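Local coordinates for protein Niban 2 (Homo sapiens, PDB 7CTP) that may suppress apoptosis and promote melanoma cell invasion, and is a myristoylated cytoplasmic and membrane-associated protein with a pleckstrin homology domain, at residues K22-F27 against K283-E288; P206-A211 against V233-N238; L239-L244 against D272-M277. All blocks are in the same frame, centred on the assembly; numbering follows the deposited sequence.

In the fold
In this N-terminal part of the protein, which holds the PH domain and a helical region, the chain first runs through helix 10-48, then through the PH domain with its antiparallel sheet, before returning to the helical region at helix 204-218. There interaction 2 closes a short loop between this helix and helix 232-252. Interaction 3 follows in series, joining helix 232-252 to the long helix 260-337. Interaction 1 closes the widest loop, bringing helix 260-337 back to helix 10-48, and encloses both others together with the PH domain. The three contacts adjoin: Phe27 packs on Phe208 and Leu236, Ile23 on Leu244, and Tyr275 on Ser237, so four helices share one body beside the PH domain.

Interaction 1: residues K22-F27 against K283-E288; sequences KILTEF and KARFEE
Arg285 reaches across to Thr25 with NH2, which donates a hydrogen bond of 3.0 Å to Thr25 OG1. The N-H...O angle is 161° and the hydroxyl oxygen lies close to the guanidinium plane, so the group meets the threonine with its edge. Beside it, Leu24 comes over one face of the guanidinium with CB, 4.0 Å from Arg285 NH1. The leucine also uses its branch end: Leu24 CD1 rests 3.9 Å from Arg285 CG, against the aliphatic part of the chain. Arg285 is folded to do both: the bends at chi2 and chi3 bring the guanidinium edge to the threonine hydroxyl while CG stays against Leu24 CD1. This is helix-on-helix packing between helix 10-48, near the start of the protein, and the long helix 260-337 of the helical part; the nearest alpha carbons, Leu24 CA and Arg285 CA, are 7.2 Å apart. Leu24 is buried while Thr25 is exposed, which puts the polar bond at the outer margin of an apolar seam. Thr25 OG1 is held a second time, by a hydrogen bond to Gly21 O one turn earlier; with OG1 beside its own backbone N (chi1 -68°), the hydroxyl gives its hydrogen to that carbonyl and takes one from Arg285. A weak bond from Arg285 NH1 also goes to Gly21 O. One turn earlier on helix 260-337, Gln281 and Ala282 also touch Leu24; Phe286 packs on Leu28 and meets Tyr31 edge-to-face. On another side of helix 10-48, Glu26 forms a salt bridge with Lys219.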
loop_
_atom_site.group_PDB
_atom_site.type_symbol
_atom_site.label_atom_id
_atom_site.label_comp_id
_atom_site.label_asym_id
_atom_site.label_seq_id
_atom_site.Cartn_x
_atom_site.Cartn_y
_atom_site.Cartn_z
ATOM N N LYS A 22 -20.255 5.462 -15.494
ATOM C CA LYS A 22 -20.217 6.904 -15.271
ATOM C C LYS A 22 -19.114 7.281 -14.291
ATOM O O LYS A 22 -18.422 8.288 -14.487
ATOM C CB LYS A 22 -21.584 7.384 -14.789
ATOM C CG LYS A 22 -22.647 7.176 -15.862
ATOM C CD LYS A 22 -24.025 7.653 -15.444
ATOM C CE LYS A 22 -25.040 7.308 -16.531
ATOM N NZ LYS A 22 -26.437 7.626 -16.107
ATOM N N ILE A 23 -18.924 6.478 -13.237
ATOM C CA ILE A 23 -17.821 6.712 -12.304
ATOM C C ILE A 23 -16.481 6.563 -13.008
ATOM O O ILE A 23 -15.569 7.376 -12.822
ATOM C CB ILE A 23 -17.915 5.763 -11.100
ATOM C CG1 ILE A 23 -19.098 6.138 -10.219
ATOM C CG2 ILE A 23 -16.614 5.798 -10.282
ATOM C CD1 ILE A 23 -19.522 5.002 -9.297
ATOM N N LEU A 24 -16.327 5.505 -13.808
ATOM C CA LEU A 24 -15.044 5.293 -14.466
ATOM C C LEU A 24 -14.732 6.420 -15.439
ATOM O O LEU A 24 -13.580 6.861 -15.529
ATOM C CB LEU A 24 -15.031 3.945 -15.176
ATOM C CG LEU A 24 -15.085 2.771 -14.200
ATOM C CD1 LEU A 24 -15.428 1.498 -14.975
ATOM C CD2 LEU A 24 -13.761 2.609 -13.449
ATOM N N THR A 25 -15.746 6.900 -16.174
ATOM C CA THR A 25 -15.540 8.023 -17.092
ATOM C C THR A 25 -15.023 9.249 -16.353
ATOM O O THR A 25 -14.050 9.885 -16.781
ATOM C CB THR A 25 -16.839 8.354 -17.832
ATOM O OG1 THR A 25 -17.173 7.278 -18.718
ATOM C CG2 THR A 25 -16.703 9.657 -18.634
ATOM N N GLU A 26 -15.659 9.594 -15.231
ATOM C CA GLU A 26 -15.220 10.760 -14.474
ATOM C C GLU A 26 -13.815 10.559 -13.921
ATOM O O GLU A 26 -12.970 11.461 -14.013
ATOM C CB GLU A 26 -16.205 11.086 -13.351
ATOM C CG GLU A 26 -15.969 12.486 -12.764
ATOM C CD GLU A 26 -16.840 12.799 -11.559
ATOM O OE1 GLU A 26 -16.488 13.746 -10.813
ATOM O OE2 GLU A 26 -17.863 12.104 -11.359
ATOM N N PHE A 27 -13.536 9.376 -13.355
ATOM C CA PHE A 27 -12.183 9.104 -12.881
ATOM C C PHE A 27 -11.160 9.231 -14.005
ATOM O O PHE A 27 -10.072 9.787 -13.814
ATOM C CB PHE A 27 -12.057 7.705 -12.272
ATOM C CG PHE A 27 -10.611 7.330 -12.034
ATOM C CD1 PHE A 27 -9.941 7.839 -10.935
ATOM C CD2 PHE A 27 -9.896 6.585 -12.969
ATOM C CE1 PHE A 27 -8.601 7.552 -10.731
ATOM C CE2 PHE A 27 -8.552 6.299 -12.776
ATOM C CZ PHE A 27 -7.903 6.787 -11.659
ATOM N N LYS A 283 -11.211 -2.908 -15.206
ATOM C CA LYS A 283 -10.008 -3.394 -15.872
ATOM C C LYS A 283 -10.038 -3.023 -17.345
ATOM O O LYS A 283 -9.067 -2.473 -17.883
ATOM C CB LYS A 283 -9.880 -4.909 -15.694
ATOM C CG LYS A 283 -8.612 -5.519 -16.342
ATOM C CD LYS A 283 -8.464 -6.987 -15.990
ATOM C CE LYS A 283 -7.263 -7.610 -16.705
ATOM N NZ LYS A 283 -7.061 -9.033 -16.294
ATOM N N ALA A 284 -11.169 -3.283 -18.004
ATOM C CA ALA A 284 -11.287 -2.971 -19.427
ATOM C C ALA A 284 -11.148 -1.471 -19.677
ATOM O O ALA A 284 -10.395 -1.044 -20.563
ATOM C CB ALA A 284 -12.626 -3.490 -19.967
ATOM N N ARG A 285 -11.856 -0.652 -18.895
ATOM C CA ARG A 285 -11.845 0.789 -19.129
ATOM C C ARG A 285 -10.470 1.384 -18.842
ATOM O O ARG A 285 -9.965 2.211 -19.615
ATOM C CB ARG A 285 -12.915 1.480 -18.285
ATOM C CG ARG A 285 -14.364 1.166 -18.684
ATOM C CD ARG A 285 -14.803 1.831 -19.994
ATOM N NE ARG A 285 -14.542 3.270 -20.033
ATOM C CZ ARG A 285 -15.323 4.220 -19.515
ATOM N NH1 ARG A 285 -16.466 3.922 -18.886
ATOM N NH2 ARG A 285 -14.953 5.492 -19.636
ATOM N N PHE A 286 -9.843 0.974 -17.737
ATOM C CA PHE A 286 -8.551 1.554 -17.372
ATOM C C PHE A 286 -7.461 1.148 -18.357
ATOM O O PHE A 286 -6.663 1.988 -18.799
ATOM C CB PHE A 286 -8.158 1.144 -15.956
ATOM C CG PHE A 286 -6.835 1.709 -15.530
ATOM C CD1 PHE A 286 -6.689 3.078 -15.350
ATOM C CD2 PHE A 286 -5.732 0.889 -15.390
ATOM C CE1 PHE A 286 -5.460 3.620 -14.995
ATOM C CE2 PHE A 286 -4.501 1.418 -15.033
ATOM C CZ PHE A 286 -4.368 2.787 -14.839
ATOM N N GLU A 287 -7.403 -0.137 -18.712
ATOM C CA GLU A 287 -6.340 -0.589 -19.606
ATOM C C GLU A 287 -6.465 0.062 -20.979
ATOM O O GLU A 287 -5.447 0.315 -21.645
ATOM C CB GLU A 287 -6.337 -2.115 -19.694
ATOM C CG GLU A 287 -5.667 -2.763 -18.464
ATOM C CD GLU A 287 -5.799 -4.282 -18.382
ATOM O OE1 GLU A 287 -5.320 -4.842 -17.368
ATOM O OE2 GLU A 287 -6.369 -4.909 -19.302
ATOM N N GLU A 288 -7.692 0.382 -21.398
ATOM C CA GLU A 288 -7.891 1.116 -22.644
ATOM C C GLU A 288 -7.233 2.489 -22.576
ATOM O O GLU A 288 -6.505 2.889 -23.495
ATOM C CB GLU A 288 -9.383 1.246 -22.946
ATOM C CG GLU A 288 -9.693 2.006 -24.233
ATOM C CD GLU A 288 -11.186 2.168 -24.456
ATOM O OE1 GLU A 288 -11.960 1.990 -23.487
ATOM O OE2 GLU A 288 -11.587 2.472 -25.601
#

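Interaction 2: residues P206-A211 against V233-N238; sequences PAFTDA and VQILSN
The Phe208 ring meets helix 232-252 with its edge: Ile235 and Leu236 both lie near the ring plane. Ile235 takes the CE2 corner, where its CG2 comes to 3.7 Å from Phe208 CE2 and its CB to 3.9 Å from the same atom. Leu236 takes the other corner, its CG 3.9 Å from Phe208 CE1. The outermost ring carbon, Phe208 CZ, is therefore flanked by two aliphatic side chains, 4.0 Å from Ile235 CG2 and as far from Leu236 CG. Phe27 of helix 10-48 meets the ring beside CE1, the two planes about 65° apart, while the CD1-CE1 side of Phe208 points at the face of Phe286 in an edge-to-face pair. With CG anti to its own backbone nitrogen (chi1 -178°), Phe208 extends from its helix to bridge the separation of the two backbones, whose nearest alpha carbons, Phe208 CA and Leu236 CA, are 9.7 Å apart. Putting an alanine at Phe208 would probably open a gap in front of Ile235 and Leu236 and leave the rings of Phe27 and Phe286 without their shared partner. Ile197, from a loop, touches both Phe208 and Ile235. Farther round helix 232-252, Ser237 OG turns back to its own helix and donates a hydrogen bond of 2.8 Å to Val233 O, which also accepts from Ser237 N; the two donors approach from opposite faces of the carbonyl plane. With helices 10-48, 204-218, 232-252 and 260-337 all sending side chains to this point, the arrangement is the buried apolar core of a helical bundle, which includes a cluster of three phenylalanines, Phe27, Phe208 and Phe286.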
loop_
_atom_site.group_PDB
_atom_site.type_symbol
_atom_site.label_atom_id
_atom_site.label_comp_id
_atom_site.label_asym_id
_atom_site.label_seq_id
_atom_site.Cartn_x
_atom_site.Cartn_y
_atom_site.Cartn_z
ATOM N N PRO A 206 2.305 7.782 -9.677
ATOM C CA PRO A 206 1.828 9.089 -9.194
ATOM C C PRO A 206 0.610 9.615 -9.934
ATOM O O PRO A 206 -0.264 10.226 -9.312
ATOM C CB PRO A 206 3.050 10.003 -9.402
ATOM C CG PRO A 206 4.214 9.081 -9.348
ATOM C CD PRO A 206 3.749 7.800 -9.985
ATOM N N ALA A 207 0.529 9.415 -11.252
ATOM C CA ALA A 207 -0.648 9.875 -11.985
ATOM C C ALA A 207 -1.894 9.174 -11.467
ATOM O O ALA A 207 -2.936 9.802 -11.257
ATOM C CB ALA A 207 -0.479 9.641 -13.482
ATOM N N PHE A 208 -1.791 7.866 -11.231
ATOM C CA PHE A 208 -2.958 7.124 -10.769
ATOM C C PHE A 208 -3.361 7.548 -9.362
ATOM O O PHE A 208 -4.536 7.836 -9.101
ATOM C CB PHE A 208 -2.687 5.623 -10.828
ATOM C CG PHE A 208 -3.863 4.801 -10.408
ATOM C CD1 PHE A 208 -4.883 4.515 -11.302
ATOM C CD2 PHE A 208 -3.971 4.354 -9.104
ATOM C CE1 PHE A 208 -5.986 3.762 -10.899
ATOM C CE2 PHE A 208 -5.073 3.619 -8.699
ATOM C CZ PHE A 208 -6.075 3.323 -9.597
ATOM N N THR A 209 -2.408 7.581 -8.431
ATOM C CA THR A 209 -2.808 7.841 -7.051
ATOM C C THR A 209 -3.248 9.289 -6.860
ATOM O O THR A 209 -4.162 9.564 -6.075
ATOM C CB THR A 209 -1.682 7.462 -6.093
ATOM O OG1 THR A 209 -0.512 8.213 -6.422
ATOM C CG2 THR A 209 -1.363 5.995 -6.233
ATOM N N ASP A 210 -2.626 10.232 -7.580
ATOM C CA ASP A 210 -3.108 11.609 -7.547
ATOM C C ASP A 210 -4.491 11.727 -8.172
ATOM O O ASP A 210 -5.334 12.478 -7.676
ATOM C CB ASP A 210 -2.126 12.550 -8.252
ATOM C CG ASP A 210 -0.871 12.816 -7.433
ATOM O OD1 ASP A 210 -0.948 12.791 -6.185
ATOM O OD2 ASP A 210 0.197 13.041 -8.044
ATOM N N ALA A 211 -4.755 10.998 -9.261
ATOM C CA ALA A 211 -6.085 11.061 -9.857
ATOM C C ALA A 211 -7.136 10.509 -8.903
ATOM O O ALA A 211 -8.261 11.023 -8.844
ATOM C CB ALA A 211 -6.122 10.302 -11.185
ATOM N N VAL A 233 -6.446 -1.728 -10.744
ATOM C CA VAL A 233 -7.819 -2.182 -10.971
ATOM C C VAL A 233 -8.521 -2.460 -9.642
ATOM O O VAL A 233 -9.715 -2.186 -9.491
ATOM C CB VAL A 233 -7.839 -3.413 -11.897
ATOM C CG1 VAL A 233 -9.281 -3.881 -12.113
ATOM C CG2 VAL A 233 -7.199 -3.076 -13.245
ATOM N N GLN A 234 -7.799 -3.027 -8.669
ATOM C CA GLN A 234 -8.397 -3.270 -7.359
ATOM C C GLN A 234 -8.799 -1.957 -6.700
ATOM O O GLN A 234 -9.880 -1.848 -6.101
ATOM C CB GLN A 234 -7.409 -4.031 -6.474
ATOM C CG GLN A 234 -7.189 -5.481 -6.909
ATOM C CD GLN A 234 -6.121 -6.180 -6.079
ATOM O OE1 GLN A 234 -5.021 -5.663 -5.910
ATOM N NE2 GLN A 234 -6.439 -7.365 -5.566
ATOM N N ILE A 235 -7.940 -0.946 -6.803
ATOM C CA ILE A 235 -8.239 0.345 -6.192
ATOM C C ILE A 235 -9.430 1.002 -6.874
ATOM O O ILE A 235 -10.310 1.569 -6.212
ATOM C CB ILE A 235 -6.990 1.244 -6.223
ATOM C CG1 ILE A 235 -5.915 0.667 -5.287
ATOM C CG2 ILE A 235 -7.359 2.697 -5.882
ATOM C CD1 ILE A 235 -4.525 1.274 -5.518
ATOM N N LEU A 236 -9.472 0.952 -8.204
ATOM C CA LEU A 236 -10.630 1.470 -8.927
ATOM C C LEU A 236 -11.901 0.738 -8.535
ATOM O O LEU A 236 -12.972 1.349 -8.430
ATOM C CB LEU A 236 -10.402 1.334 -10.425
ATOM C CG LEU A 236 -9.710 2.487 -11.121
ATOM C CD1 LEU A 236 -9.616 2.113 -12.596
ATOM C CD2 LEU A 236 -10.523 3.757 -10.915
ATOM N N SER A 237 -11.811 -0.580 -8.348
ATOM C CA SER A 237 -12.973 -1.335 -7.894
ATOM C C SER A 237 -13.405 -0.887 -6.504
ATOM O O SER A 237 -14.603 -0.755 -6.236
ATOM C CB SER A 237 -12.661 -2.828 -7.897
ATOM O OG SER A 237 -12.237 -3.239 -9.183
ATOM N N ASN A 238 -12.439 -0.648 -5.609
ATOM C CA ASN A 238 -12.765 -0.123 -4.287
ATOM C C ASN A 238 -13.435 1.245 -4.391
ATOM O O ASN A 238 -14.363 1.548 -3.632
ATOM C CB ASN A 238 -11.512 -0.007 -3.417
ATOM C CG ASN A 238 -10.863 -1.350 -3.091
ATOM O OD1 ASN A 238 -11.485 -2.422 -3.182
ATOM N ND2 ASN A 238 -9.590 -1.292 -2.695
#

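Interaction 3: residues L239-L244 against D272-M277; sequences LVMEEL and DAVYHM
Met241 lies against Val274 and Tyr275, packing helix 232-252 on the helix that follows it in the chain, 260-337, within the all-helical part beside the PH domain. The contact is apolar throughout. Between aliphatic groups, Met241 SD comes to 3.7 Å from Val274 CG1, with the methyl CE 4.0 Å from that same carbon. The thioether is coiled, with chi1, chi2 and chi3 all near -60°, which bends the sulfur and methyl round to lie on the surface of the facing helix. At the ring, Met241 CG sits at the edge of Tyr275, near its plane and 4.0 Å from CD1, the two side chains crossing at about a right angle. Tyr275 reaches on to Gln234, Ser237 and Asn238, so it runs along helix 232-252. From the PH domain, Tyr165 adds a further touch to Met241, and Val274 is also packed on Leu248. Against the main chain, the sulfur comes close to backbone atoms and not to the aromatic ring: Met241 SD is 3.9 Å from Tyr275 CA, and Met241 CE is 4.1 Å from Tyr275 N.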
loop_
_atom_site.group_PDB
_atom_site.type_symbol
_atom_site.label_atom_id
_atom_site.label_comp_id
_atom_site.label_asym_id
_atom_site.label_seq_id
_atom_site.Cartn_x
_atom_site.Cartn_y
_atom_site.Cartn_z
ATOM N N LEU A 239 -12.937 2.103 -5.288
ATOM C CA LEU A 239 -13.530 3.425 -5.491
ATOM C C LEU A 239 -14.997 3.321 -5.886
ATOM O O LEU A 239 -15.857 4.015 -5.324
ATOM C CB LEU A 239 -12.747 4.172 -6.567
ATOM C CG LEU A 239 -13.090 5.641 -6.817
ATOM C CD1 LEU A 239 -12.615 6.510 -5.647
ATOM C CD2 LEU A 239 -12.431 6.078 -8.112
ATOM N N VAL A 240 -15.289 2.481 -6.889
ATOM C CA VAL A 240 -16.665 2.286 -7.346
ATOM C C VAL A 240 -17.536 1.719 -6.229
ATOM O O VAL A 240 -18.650 2.204 -5.993
ATOM C CB VAL A 240 -16.694 1.381 -8.592
ATOM C CG1 VAL A 240 -18.144 1.035 -8.970
ATOM C CG2 VAL A 240 -15.998 2.067 -9.759
ATOM N N MET A 241 -17.062 0.667 -5.548
ATOM C CA MET A 241 -17.872 0.052 -4.491
ATOM C C MET A 241 -18.161 1.034 -3.363
ATOM O O MET A 241 -19.267 1.038 -2.806
ATOM C CB MET A 241 -17.186 -1.192 -3.927
ATOM C CG MET A 241 -17.043 -2.357 -4.911
ATOM S SD MET A 241 -18.608 -2.973 -5.572
ATOM C CE MET A 241 -19.344 -3.692 -4.095
ATOM N N GLU A 242 -17.178 1.863 -3.004
ATOM C CA GLU A 242 -17.413 2.860 -1.962
ATOM C C GLU A 242 -18.555 3.786 -2.352
ATOM O O GLU A 242 -19.412 4.124 -1.525
ATOM C CB GLU A 242 -16.136 3.657 -1.699
ATOM C CG GLU A 242 -16.321 4.864 -0.772
ATOM C CD GLU A 242 -15.050 5.695 -0.623
ATOM O OE1 GLU A 242 -14.417 6.048 -1.642
ATOM O OE2 GLU A 242 -14.683 5.985 0.532
ATOM N N GLU A 243 -18.605 4.176 -3.617
ATOM C CA GLU A 243 -19.610 5.126 -4.061
ATOM C C GLU A 243 -20.976 4.468 -4.230
ATOM O O GLU A 243 -21.999 5.042 -3.833
ATOM C CB GLU A 243 -19.153 5.779 -5.365
ATOM C CG GLU A 243 -20.019 6.939 -5.809
ATOM C CD GLU A 243 -19.344 7.829 -6.828
ATOM O OE1 GLU A 243 -18.101 7.974 -6.786
ATOM O OE2 GLU A 243 -20.070 8.393 -7.674
ATOM N N LEU A 244 -21.015 3.264 -4.801
ATOM C CA LEU A 244 -22.285 2.629 -5.142
ATOM C C LEU A 244 -22.879 1.801 -4.016
ATOM O O LEU A 244 -24.095 1.586 -4.005
ATOM C CB LEU A 244 -22.115 1.726 -6.364
ATOM C CG LEU A 244 -21.748 2.421 -7.666
ATOM C CD1 LEU A 244 -21.950 1.479 -8.843
ATOM C CD2 LEU A 244 -22.584 3.692 -7.841
ATOM N N ASP A 272 -19.834 -9.360 -3.089
ATOM C CA ASP A 272 -18.743 -10.004 -3.816
ATOM C C ASP A 272 -19.051 -10.116 -5.301
ATOM O O ASP A 272 -18.159 -9.938 -6.143
ATOM C CB ASP A 272 -18.445 -11.397 -3.266
ATOM C CG ASP A 272 -17.320 -12.079 -4.052
ATOM O OD1 ASP A 272 -16.156 -11.659 -3.908
ATOM O OD2 ASP A 272 -17.598 -12.993 -4.849
ATOM N N ALA A 273 -20.300 -10.452 -5.641
ATOM C CA ALA A 273 -20.695 -10.555 -7.041
ATOM C C ALA A 273 -20.599 -9.206 -7.742
ATOM O O ALA A 273 -20.121 -9.127 -8.880
ATOM C CB ALA A 273 -22.110 -11.121 -7.161
ATOM N N VAL A 274 -21.035 -8.135 -7.075
ATOM C CA VAL A 274 -20.910 -6.802 -7.661
ATOM C C VAL A 274 -19.445 -6.407 -7.779
ATOM O O VAL A 274 -19.027 -5.822 -8.788
ATOM C CB VAL A 274 -21.718 -5.777 -6.845
ATOM C CG1 VAL A 274 -21.492 -4.355 -7.390
ATOM C CG2 VAL A 274 -23.220 -6.120 -6.880
ATOM N N TYR A 275 -18.639 -6.726 -6.763
ATOM C CA TYR A 275 -17.211 -6.426 -6.829
ATOM C C TYR A 275 -16.566 -7.063 -8.059
ATOM O O TYR A 275 -15.761 -6.423 -8.741
ATOM C CB TYR A 275 -16.512 -6.900 -5.548
ATOM C CG TYR A 275 -15.009 -6.665 -5.538
ATOM C CD1 TYR A 275 -14.475 -5.422 -5.189
ATOM C CD2 TYR A 275 -14.125 -7.686 -5.891
ATOM C CE1 TYR A 275 -13.088 -5.204 -5.188
ATOM C CE2 TYR A 275 -12.750 -7.479 -5.906
ATOM C CZ TYR A 275 -12.235 -6.245 -5.555
ATOM O OH TYR A 275 -10.854 -6.068 -5.568
ATOM N N HIS A 276 -16.913 -8.319 -8.362
ATOM C CA HIS A 276 -16.350 -8.988 -9.541
ATOM C C HIS A 276 -16.748 -8.286 -10.836
ATOM O O HIS A 276 -15.918 -8.095 -11.737
ATOM C CB HIS A 276 -16.804 -10.448 -9.584
ATOM C CG HIS A 276 -16.683 -11.071 -10.945
ATOM N ND1 HIS A 276 -15.502 -11.610 -11.414
ATOM C CD2 HIS A 276 -17.584 -11.207 -11.950
ATOM C CE1 HIS A 276 -15.684 -12.065 -12.644
ATOM N NE2 HIS A 276 -16.936 -11.829 -12.994
ATOM N N MET A 277 -18.031 -7.930 -10.956
ATOM C CA MET A 277 -18.540 -7.229 -12.130
ATOM C C MET A 277 -17.835 -5.891 -12.314
ATOM O O MET A 277 -17.415 -5.529 -13.423
ATOM C CB MET A 277 -20.040 -7.027 -11.928
ATOM C CG MET A 277 -20.865 -6.784 -13.127
ATOM S SD MET A 277 -22.508 -6.457 -12.445
ATOM C CE MET A 277 -22.759 -4.868 -13.209
#